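Long-range contacts in putative 2,5-diketo-D-gluconic acid reductase B (Sinorhizobium meliloti, PDB 3UP8), which belongs to the aldo/keto reductases and probably catalyses the NADPH-dependent reduction of carbonyl substrates such as methylglyoxal or 2,5-diketo-D-gluconate: residues I85-V90 with T119-L124; F160-M165 with T190-T195; V181-Y186 with M201-Y206. One frame throughout, in Å; residues are numbered along the deposited sequence.

Interaction 1 of 3, residues I85-V90 with T119-L124; sequences IPRADV and TDHVDL
Arg87 reaches across to Asp123, His121 and Thr119, and its guanidinium group is the compact centre of this contact. NH1 and NH2 both grip a single oxygen, Asp123 OD2, each at 2.8 Å, in an end-on salt bridge; the guanidinium and carboxylate planes are strongly inclined to each other, and only the NH1 bond falls on the syn lone pair, NH2 meeting OD2 from above the carboxylate plane. The other N-H of NH2 runs almost straight (173°) to His121 O at 2.9 Å, and NE donates to Thr119 OG1 at 3.0 Å. All of these acceptors lie close to the guanidinium plane, which fixes the rotation of the group. One face carries the His121 ring, stacked with centres 4.2 Å apart and planes 15° from parallel, with His121 NE2 lying over the rim of the guanidinium. Arginine suits this place because its flat end can spend its N-H groups around the edge while a face still accepts a ring. The chain bends at chi2 (72°), which directs the long side chain over to the other segment. Asp123 OD2 has a further donor, Leu92 N, so the concentrated donors probably favour its ionised form.

Packing thins away from this group. The side chain of Val90 stays clear of the other segment, and on the outer side Asp120 is solvent-exposed; its OD1 accepts from His121 ND1 at 2.8 Å and steadies the ring that covers Arg87. The 3-10 turn 87-89 thus ties the entrance of strand 91-96 to that of its parallel neighbour 122-127, at the N-terminal end of the (beta/alpha)8 barrel, opposite the end where aldo/keto reductases carry their active site.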
loop_
_atom_site.group_PDB
_atom_site.type_symbol
_atom_site.label_atom_id
_atom_site.label_comp_id
_atom_site.label_asym_id
_atom_site.label_seq_id
_atom_site.Cartn_x
_atom_site.Cartn_y
_atom_site.Cartn_z
ATOM N N ILE A 85 -0.678 17.475 -12.777
ATOM C CA ILE A 85 -1.825 17.076 -11.981
ATOM C C ILE A 85 -1.714 17.902 -10.703
ATOM O O ILE A 85 -0.639 17.952 -10.096
ATOM C CB ILE A 85 -1.816 15.554 -11.730
ATOM C CG1 ILE A 85 -1.972 14.821 -13.066
ATOM C CG2 ILE A 85 -2.921 15.133 -10.758
ATOM C CD1 ILE A 85 -1.810 13.328 -12.988
ATOM N N PRO A 86 -2.799 18.599 -10.314
ATOM C CA PRO A 86 -2.680 19.398 -9.098
ATOM C C PRO A 86 -2.274 18.489 -7.934
ATOM O O PRO A 86 -2.630 17.303 -7.925
ATOM C CB PRO A 86 -4.091 19.968 -8.895
ATOM C CG PRO A 86 -4.729 19.904 -10.266
ATOM C CD PRO A 86 -4.141 18.691 -10.922
ATOM N N ARG A 87 -1.509 19.036 -6.993
ATOM C CA ARG A 87 -1.025 18.274 -5.849
ATOM C C ARG A 87 -2.177 17.694 -5.055
ATOM O O ARG A 87 -2.113 16.540 -4.625
ATOM C CB ARG A 87 -0.140 19.146 -4.947
ATOM C CG ARG A 87 0.169 18.522 -3.569
ATOM C CD ARG A 87 1.138 17.353 -3.681
ATOM N NE ARG A 87 1.370 16.685 -2.396
ATOM C CZ ARG A 87 0.621 15.699 -1.897
ATOM N NH1 ARG A 87 -0.451 15.248 -2.548
ATOM N NH2 ARG A 87 0.943 15.161 -0.726
ATOM N N ALA A 88 -3.229 18.494 -4.879
ATOM C CA ALA A 88 -4.403 18.107 -4.103
ATOM C C ALA A 88 -5.144 16.893 -4.683
ATOM O O ALA A 88 -5.943 16.262 -3.988
ATOM C CB ALA A 88 -5.360 19.303 -3.939
ATOM N N ASP A 89 -4.868 16.570 -5.946
ATOM C CA ASP A 89 -5.521 15.440 -6.619
ATOM C C ASP A 89 -4.745 14.131 -6.489
ATOM O O ASP A 89 -5.252 13.075 -6.879
ATOM C CB ASP A 89 -5.730 15.737 -8.112
ATOM C CG ASP A 89 -6.733 16.861 -8.363
ATOM O OD1 ASP A 89 -7.477 17.255 -7.436
ATOM O OD2 ASP A 89 -6.771 17.341 -9.511
ATOM N N VAL A 90 -3.516 14.194 -5.982
ATOM C CA VAL A 90 -2.714 12.984 -5.826
ATOM C C VAL A 90 -2.663 12.600 -4.352
ATOM O O VAL A 90 -2.546 13.461 -3.486
ATOM C CB VAL A 90 -1.277 13.142 -6.389
ATOM C CG1 VAL A 90 -0.446 11.875 -6.164
ATOM C CG2 VAL A 90 -1.312 13.460 -7.892
ATOM N N THR A 119 7.258 18.679 -2.205
ATOM C CA THR A 119 5.948 19.067 -1.684
ATOM C C THR A 119 6.099 19.348 -0.187
ATOM O O THR A 119 7.039 18.861 0.433
ATOM C CB THR A 119 4.857 17.990 -1.973
ATOM O OG1 THR A 119 3.610 18.379 -1.369
ATOM C CG2 THR A 119 5.276 16.601 -1.446
ATOM N N ASP A 120 5.208 20.154 0.381
ATOM C CA ASP A 120 5.308 20.471 1.817
ATOM C C ASP A 120 4.621 19.446 2.741
ATOM O O ASP A 120 4.703 19.564 3.958
ATOM C CB ASP A 120 4.803 21.889 2.105
ATOM C CG ASP A 120 3.284 22.021 2.014
ATOM O OD1 ASP A 120 2.625 21.361 1.184
ATOM O OD2 ASP A 120 2.737 22.812 2.807
ATOM N N HIS A 121 3.955 18.460 2.157
ATOM C CA HIS A 121 3.269 17.424 2.944
ATOM C C HIS A 121 3.121 16.156 2.121
ATOM O O HIS A 121 3.104 16.194 0.878
ATOM C CB HIS A 121 1.869 17.890 3.394
ATOM C CG HIS A 121 0.888 18.038 2.273
ATOM N ND1 HIS A 121 0.878 19.131 1.432
ATOM C CD2 HIS A 121 -0.122 17.235 1.854
ATOM C CE1 HIS A 121 -0.085 18.990 0.535
ATOM N NE2 HIS A 121 -0.709 17.848 0.770
ATOM N N VAL A 122 3.036 15.038 2.823
ATOM C CA VAL A 122 2.556 13.813 2.226
ATOM C C VAL A 122 1.135 13.565 2.718
ATOM O O VAL A 122 0.738 14.048 3.774
ATOM C CB VAL A 122 3.442 12.596 2.536
ATOM C CG1 VAL A 122 4.809 12.751 1.860
ATOM C CG2 VAL A 122 3.599 12.370 4.053
ATOM N N ASP A 123 0.372 12.810 1.944
ATOM C CA ASP A 123 -0.952 12.441 2.388
ATOM C C ASP A 123 -0.886 11.400 3.496
ATOM O O ASP A 123 -1.703 11.442 4.407
ATOM C CB ASP A 123 -1.794 11.962 1.215
ATOM C CG ASP A 123 -1.993 13.064 0.173
ATOM O OD1 ASP A 123 -2.998 13.781 0.272
ATOM O OD2 ASP A 123 -1.124 13.246 -0.700
ATOM N N LEU A 124 0.107 10.512 3.432
ATOM C CA LEU A 124 0.196 9.374 4.343
ATOM C C LEU A 124 1.646 9.060 4.684
ATOM O O LEU A 124 2.501 8.985 3.785
ATOM C CB LEU A 124 -0.454 8.128 3.709
ATOM C CG LEU A 124 -0.595 6.843 4.540
ATOM C CD1 LEU A 124 -1.289 7.083 5.917
ATOM C CD2 LEU A 124 -1.331 5.714 3.727
#

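Interaction 2 of 3, residues F160-M165 with T190-T195; sequences FNTTQM and TKVLQT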
loop_
_atom_site.group_PDB
_atom_site.type_symbol
_atom_site.label_atom_id
_atom_site.label_comp_id
_atom_site.label_asym_id
_atom_site.label_seq_id
_atom_site.Cartn_x
_atom_site.Cartn_y
_atom_site.Cartn_z
ATOM N N PHE A 160 2.787 -4.564 10.630
ATOM C CA PHE A 160 2.484 -4.760 12.039
ATOM C C PHE A 160 1.570 -5.983 12.175
ATOM O O PHE A 160 0.661 -6.185 11.355
ATOM C CB PHE A 160 1.758 -3.532 12.598
ATOM C CG PHE A 160 2.666 -2.380 12.961
ATOM C CD1 PHE A 160 2.415 -1.620 14.109
ATOM C CD2 PHE A 160 3.757 -2.042 12.166
ATOM C CE1 PHE A 160 3.247 -0.541 14.451
ATOM C CE2 PHE A 160 4.597 -0.977 12.507
ATOM C CZ PHE A 160 4.346 -0.223 13.644
ATOM N N ASN A 161 1.790 -6.779 13.221
ATOM C CA ASN A 161 0.860 -7.858 13.531
ATOM C C ASN A 161 -0.336 -7.284 14.300
ATOM O O ASN A 161 -0.352 -6.074 14.595
ATOM C CB ASN A 161 1.580 -9.000 14.271
ATOM C CG ASN A 161 2.064 -8.605 15.658
ATOM O OD1 ASN A 161 1.612 -7.617 16.232
ATOM N ND2 ASN A 161 2.989 -9.394 16.206
ATOM N N THR A 162 -1.336 -8.118 14.621
ATOM C CA THR A 162 -2.567 -7.618 15.247
ATOM C C THR A 162 -2.311 -6.990 16.619
ATOM O O THR A 162 -2.931 -5.991 16.983
ATOM C CB THR A 162 -3.707 -8.699 15.338
ATOM O OG1 THR A 162 -3.228 -9.827 16.058
ATOM C CG2 THR A 162 -4.108 -9.184 13.954
ATOM N N THR A 163 -1.377 -7.573 17.363
ATOM C CA THR A 163 -1.021 -7.071 18.677
ATOM C C THR A 163 -0.473 -5.646 18.544
ATOM O O THR A 163 -0.840 -4.756 19.309
ATOM C CB THR A 163 0.023 -7.989 19.357
ATOM O OG1 THR A 163 -0.520 -9.313 19.431
ATOM C CG2 THR A 163 0.311 -7.502 20.770
ATOM N N GLN A 164 0.371 -5.435 17.535
ATOM C CA GLN A 164 0.992 -4.129 17.317
ATOM C C GLN A 164 0.021 -3.106 16.732
ATOM O O GLN A 164 0.164 -1.898 16.964
ATOM C CB GLN A 164 2.228 -4.289 16.441
ATOM C CG GLN A 164 3.290 -5.189 17.087
ATOM C CD GLN A 164 4.317 -5.696 16.100
ATOM O OE1 GLN A 164 4.050 -5.849 14.899
ATOM N NE2 GLN A 164 5.510 -5.962 16.597
HETATM N N MSE A 165 -0.948 -3.593 15.961
HETATM C CA MSE A 165 -1.991 -2.751 15.413
HETATM C C MSE A 165 -2.802 -2.178 16.570
HETATM O O MSE A 165 -3.058 -0.973 16.620
HETATM C CB MSE A 165 -2.906 -3.548 14.471
HETATM C CG MSE A 165 -2.225 -3.970 13.154
HETATM SE SE MSE A 165 -3.279 -5.340 12.215
HETATM C CE MSE A 165 -4.789 -4.248 11.774
ATOM N N THR A 190 -6.573 -13.283 7.321
ATOM C CA THR A 190 -7.830 -13.283 8.073
ATOM C C THR A 190 -7.762 -12.496 9.380
ATOM O O THR A 190 -8.575 -11.608 9.601
ATOM C CB THR A 190 -8.317 -14.735 8.339
ATOM O OG1 THR A 190 -8.683 -15.326 7.091
ATOM C CG2 THR A 190 -9.510 -14.764 9.296
ATOM N N LYS A 191 -6.806 -12.815 10.240
ATOM C CA LYS A 191 -6.708 -12.156 11.551
ATOM C C LYS A 191 -6.398 -10.656 11.402
ATOM O O LYS A 191 -7.043 -9.822 12.026
ATOM C CB LYS A 191 -5.651 -12.819 12.445
ATOM C CG LYS A 191 -6.017 -14.201 12.994
ATOM C CD LYS A 191 -4.954 -14.638 14.033
ATOM C CE LYS A 191 -5.025 -16.143 14.333
ATOM N NZ LYS A 191 -3.944 -16.583 15.277
ATOM N N VAL A 192 -5.432 -10.325 10.553
ATOM C CA VAL A 192 -5.100 -8.924 10.291
ATOM C C VAL A 192 -6.311 -8.125 9.778
ATOM O O VAL A 192 -6.585 -7.020 10.262
ATOM C CB VAL A 192 -3.867 -8.810 9.351
ATOM C CG1 VAL A 192 -3.721 -7.401 8.787
ATOM C CG2 VAL A 192 -2.586 -9.232 10.116
ATOM N N LEU A 193 -7.048 -8.686 8.817
ATOM C CA LEU A 193 -8.244 -8.018 8.290
ATOM C C LEU A 193 -9.298 -7.780 9.354
ATOM O O LEU A 193 -9.927 -6.713 9.397
ATOM C CB LEU A 193 -8.873 -8.834 7.159
ATOM C CG LEU A 193 -8.527 -8.488 5.721
ATOM C CD1 LEU A 193 -9.079 -9.595 4.808
ATOM C CD2 LEU A 193 -9.070 -7.107 5.334
ATOM N N GLN A 194 -9.510 -8.786 10.198
ATOM C CA GLN A 194 -10.531 -8.707 11.236
ATOM C C GLN A 194 -10.167 -7.630 12.252
ATOM O O GLN A 194 -11.024 -6.858 12.671
ATOM C CB GLN A 194 -10.758 -10.080 11.900
ATOM C CG GLN A 194 -11.278 -11.137 10.878
ATOM C CD GLN A 194 -11.629 -12.502 11.483
ATOM O OE1 GLN A 194 -10.947 -12.996 12.388
ATOM N NE2 GLN A 194 -12.681 -13.130 10.954
ATOM N N THR A 195 -8.893 -7.568 12.626
ATOM C CA THR A 195 -8.417 -6.523 13.540
ATOM C C THR A 195 -8.524 -5.152 12.878
ATOM O O THR A 195 -8.996 -4.205 13.493
ATOM C CB THR A 195 -6.980 -6.803 14.021
ATOM O OG1 THR A 195 -6.967 -8.018 14.767
ATOM C CG2 THR A 195 -6.446 -5.687 14.905
#
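None of the flat groups of 160-165 lies across the contact, where Thr162 and Met165 pack on Val192 and Thr195 without a polar bond between the two helices: the Phe160 ring has Gln164 O at its edge, in plane, while the amides of Asn161 and Gln164 are engaged in a capping box at the start of helix 162-171. In that box Gln164 N donates to Asn161 OD1 at 2.8 Å and Asn161 N to Gln164 OE1 at 3.0 Å, two bonds that close the first turn. This turn packs beside helix 190-199 in the outer layer of the (beta/alpha)8 barrel. Asparagine suits an N-cap because its short amide can turn forward to accept from Gln164 N.

The helices come close at Thr162, whose CA lies 5.7 Å from Val192 CA, and a small branched residue fits there. Its two branches part company: OG1, at chi1 57°, bonds to Asp297 near the C terminus, and CG2 faces the other helix, 3.8 Å from Val192 CA and 3.2 Å from Thr195 OG1. The Thr195 hydroxyl turns back weakly to Lys191 O within its own helix. Deeper in, Met165, present as selenomethionine, crosses Val192 at about a right angle, SE lying 4.0 Å from CG1; a bend about the CG-SE bond (chi3 67°) brings the terminal CE to 3.6 Å from Val192 O.

Interaction 3 of 3, residues V181-Y186 with M201-Y206; sequences VEYHPY and MSLTSY
Ser205 OG donates to Tyr183 O at 2.8 Å, a side-chain bond that extends the pairing of two parallel strands just past the end of one of them. Before it come the backbone links: Val181 N to Thr204 O (2.8 Å), Tyr206 N to Val181 O (3.0 Å) and Tyr183 N to Tyr206 O (3.0 Å). Serine suits position 205, where a short hydroxyl, anti to its own N at chi1 162°, can reach the carbonyl of the departing chain.

On the side of the sheet turned to helix 190-199, Val181 CG2 packs 3.6 Å from Leu203 CG, the two side chains crossing at about a right angle, and Leu203 CD2 also touches Tyr183 CD2 at 3.8 Å. The hydroxyl of Tyr183 bonds to Gln242. Tyr206 behaves differently: with chi1 near 66° its ring folds back over the Val181-Glu182 peptide, and Glu182 N lies over one face, toward the rim, 3.3 Å from CE2. The hydroxyl of Tyr206 is held by Asn159, and an acetate ion lies beside the side chain.

This is the beta-alpha-beta crossover 176-182, 190-199, 202-206 of a (beta/alpha)8 barrel. Tyr206, its side chain about 6 Å from those of the predicted proton donor Tyr70 and of Lys95, predicted to lower its pKa, probably corresponds to the tyrosine that stacks on the nicotinamide in related aldo/keto reductases.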
loop_
_atom_site.group_PDB
_atom_site.type_symbol
_atom_site.label_atom_id
_atom_site.label_comp_id
_atom_site.label_asym_id
_atom_site.label_seq_id
_atom_site.Cartn_x
_atom_site.Cartn_y
_atom_site.Cartn_z
ATOM N N VAL A 181 0.640 -4.263 4.362
ATOM C CA VAL A 181 1.185 -5.605 4.536
ATOM C C VAL A 181 1.200 -6.367 3.209
ATOM O O VAL A 181 0.476 -6.022 2.271
ATOM C CB VAL A 181 0.353 -6.433 5.542
ATOM C CG1 VAL A 181 0.393 -5.799 6.953
ATOM C CG2 VAL A 181 -1.096 -6.618 5.058
ATOM N N GLU A 182 2.052 -7.389 3.145
ATOM C CA GLU A 182 2.053 -8.343 2.028
ATOM C C GLU A 182 0.703 -9.042 1.999
ATOM O O GLU A 182 0.261 -9.558 3.010
ATOM C CB GLU A 182 3.146 -9.387 2.248
ATOM C CG GLU A 182 3.245 -10.397 1.140
ATOM C CD GLU A 182 4.369 -11.384 1.348
ATOM O OE1 GLU A 182 5.307 -11.083 2.109
ATOM O OE2 GLU A 182 4.303 -12.466 0.735
ATOM N N TYR A 183 0.036 -9.036 0.850
ATOM C CA TYR A 183 -1.263 -9.701 0.744
ATOM C C TYR A 183 -1.501 -10.099 -0.712
ATOM O O TYR A 183 -1.457 -9.265 -1.615
ATOM C CB TYR A 183 -2.381 -8.792 1.271
ATOM C CG TYR A 183 -3.723 -9.472 1.487
ATOM C CD1 TYR A 183 -3.815 -10.841 1.748
ATOM C CD2 TYR A 183 -4.909 -8.727 1.437
ATOM C CE1 TYR A 183 -5.068 -11.460 1.947
ATOM C CE2 TYR A 183 -6.157 -9.328 1.643
ATOM C CZ TYR A 183 -6.224 -10.683 1.899
ATOM O OH TYR A 183 -7.471 -11.243 2.086
ATOM N N HIS A 184 -1.714 -11.397 -0.908
ATOM C CA HIS A 184 -1.918 -12.004 -2.221
ATOM C C HIS A 184 -2.600 -13.346 -1.942
ATOM O O HIS A 184 -2.722 -13.741 -0.782
ATOM C CB HIS A 184 -0.582 -12.196 -2.946
ATOM C CG HIS A 184 0.481 -12.829 -2.100
ATOM N ND1 HIS A 184 0.479 -14.171 -1.772
ATOM C CD2 HIS A 184 1.590 -12.304 -1.524
ATOM C CE1 HIS A 184 1.526 -14.437 -1.011
ATOM N NE2 HIS A 184 2.220 -13.322 -0.848
ATOM N N PRO A 185 -3.059 -14.048 -2.991
ATOM C CA PRO A 185 -3.841 -15.272 -2.731
ATOM C C PRO A 185 -3.133 -16.350 -1.882
ATOM O O PRO A 185 -3.808 -17.143 -1.212
ATOM C CB PRO A 185 -4.131 -15.790 -4.139
ATOM C CG PRO A 185 -4.158 -14.532 -4.990
ATOM C CD PRO A 185 -3.051 -13.687 -4.422
ATOM N N TYR A 186 -1.797 -16.364 -1.884
ATOM C CA TYR A 186 -1.038 -17.406 -1.164
ATOM C C TYR A 186 -0.753 -17.107 0.310
ATOM O O TYR A 186 -0.242 -17.968 1.041
ATOM C CB TYR A 186 0.235 -17.764 -1.945
ATOM C CG TYR A 186 -0.090 -17.978 -3.402
ATOM C CD1 TYR A 186 -0.771 -19.129 -3.830
ATOM C CD2 TYR A 186 0.237 -17.011 -4.349
ATOM C CE1 TYR A 186 -1.102 -19.301 -5.185
ATOM C CE2 TYR A 186 -0.086 -17.164 -5.672
ATOM C CZ TYR A 186 -0.748 -18.303 -6.092
ATOM O OH TYR A 186 -1.034 -18.408 -7.421
HETATM N N MSE A 201 -9.242 0.715 10.618
HETATM C CA MSE A 201 -8.218 0.973 9.618
HETATM C C MSE A 201 -8.419 0.086 8.391
HETATM O O MSE A 201 -9.137 -0.900 8.456
HETATM C CB MSE A 201 -6.820 0.827 10.200
HETATM C CG MSE A 201 -6.417 -0.565 10.599
HETATM SE SE MSE A 201 -4.689 -0.544 11.556
HETATM C CE MSE A 201 -5.263 0.213 13.229
ATOM N N SER A 202 -7.812 0.473 7.276
ATOM C CA SER A 202 -7.751 -0.372 6.095
ATOM C C SER A 202 -6.504 -1.251 6.104
ATOM O O SER A 202 -5.632 -1.145 6.973
ATOM C CB SER A 202 -7.767 0.480 4.824
ATOM O OG SER A 202 -6.656 1.371 4.828
ATOM N N LEU A 203 -6.455 -2.149 5.133
ATOM C CA LEU A 203 -5.274 -2.900 4.833
ATOM C C LEU A 203 -4.793 -2.481 3.445
ATOM O O LEU A 203 -5.567 -2.481 2.470
ATOM C CB LEU A 203 -5.617 -4.384 4.868
ATOM C CG LEU A 203 -4.502 -5.402 4.727
ATOM C CD1 LEU A 203 -4.976 -6.736 5.306
ATOM C CD2 LEU A 203 -4.085 -5.548 3.265
ATOM N N THR A 204 -3.526 -2.099 3.353
ATOM C CA THR A 204 -2.943 -1.867 2.054
ATOM C C THR A 204 -2.063 -3.048 1.642
ATOM O O THR A 204 -1.122 -3.395 2.341
ATOM C CB THR A 204 -2.155 -0.565 2.000
ATOM O OG1 THR A 204 -3.032 0.519 2.317
ATOM C CG2 THR A 204 -1.584 -0.351 0.579
ATOM N N SER A 205 -2.383 -3.637 0.492
ATOM C CA SER A 205 -1.681 -4.816 -0.021
ATOM C C SER A 205 -0.466 -4.468 -0.877
ATOM O O SER A 205 -0.560 -3.624 -1.774
ATOM C CB SER A 205 -2.648 -5.652 -0.870
ATOM O OG SER A 205 -1.926 -6.543 -1.708
ATOM N N TYR A 206 0.661 -5.128 -0.599
ATOM C CA TYR A 206 1.767 -5.197 -1.557
ATOM C C TYR A 206 2.047 -6.657 -1.946
ATOM O O TYR A 206 1.613 -7.590 -1.251
ATOM C CB TYR A 206 3.042 -4.464 -1.084
ATOM C CG TYR A 206 3.759 -5.040 0.133
ATOM C CD1 TYR A 206 4.622 -6.129 0.007
ATOM C CD2 TYR A 206 3.601 -4.467 1.396
ATOM C CE1 TYR A 206 5.297 -6.652 1.116
ATOM C CE2 TYR A 206 4.274 -4.982 2.514
ATOM C CZ TYR A 206 5.122 -6.071 2.358
ATOM O OH TYR A 206 5.801 -6.594 3.434
#

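How the interactions relate
From the N terminus, interaction 1 comes first, closing the loop that holds strand 91-96 and helix 103-117, and it ends before the others begin. Interactions 2 and 3 cross: their segments alternate along the chain, 160-165, 181-186, 190-195, 201-206. Interaction 2 joins two successive outer helices and closes a loop holding strand 176-182; interaction 3 joins the strands before and after the second of these helices, closing the loop that holds helix 190-199. They touch in the layer between helices and barrel, where Val192 and Leu193 pack on Leu203, Leu193 also meets Tyr183, and Met165 meets Met201. Interactions 1 and 3 share the barrel sheet without touching.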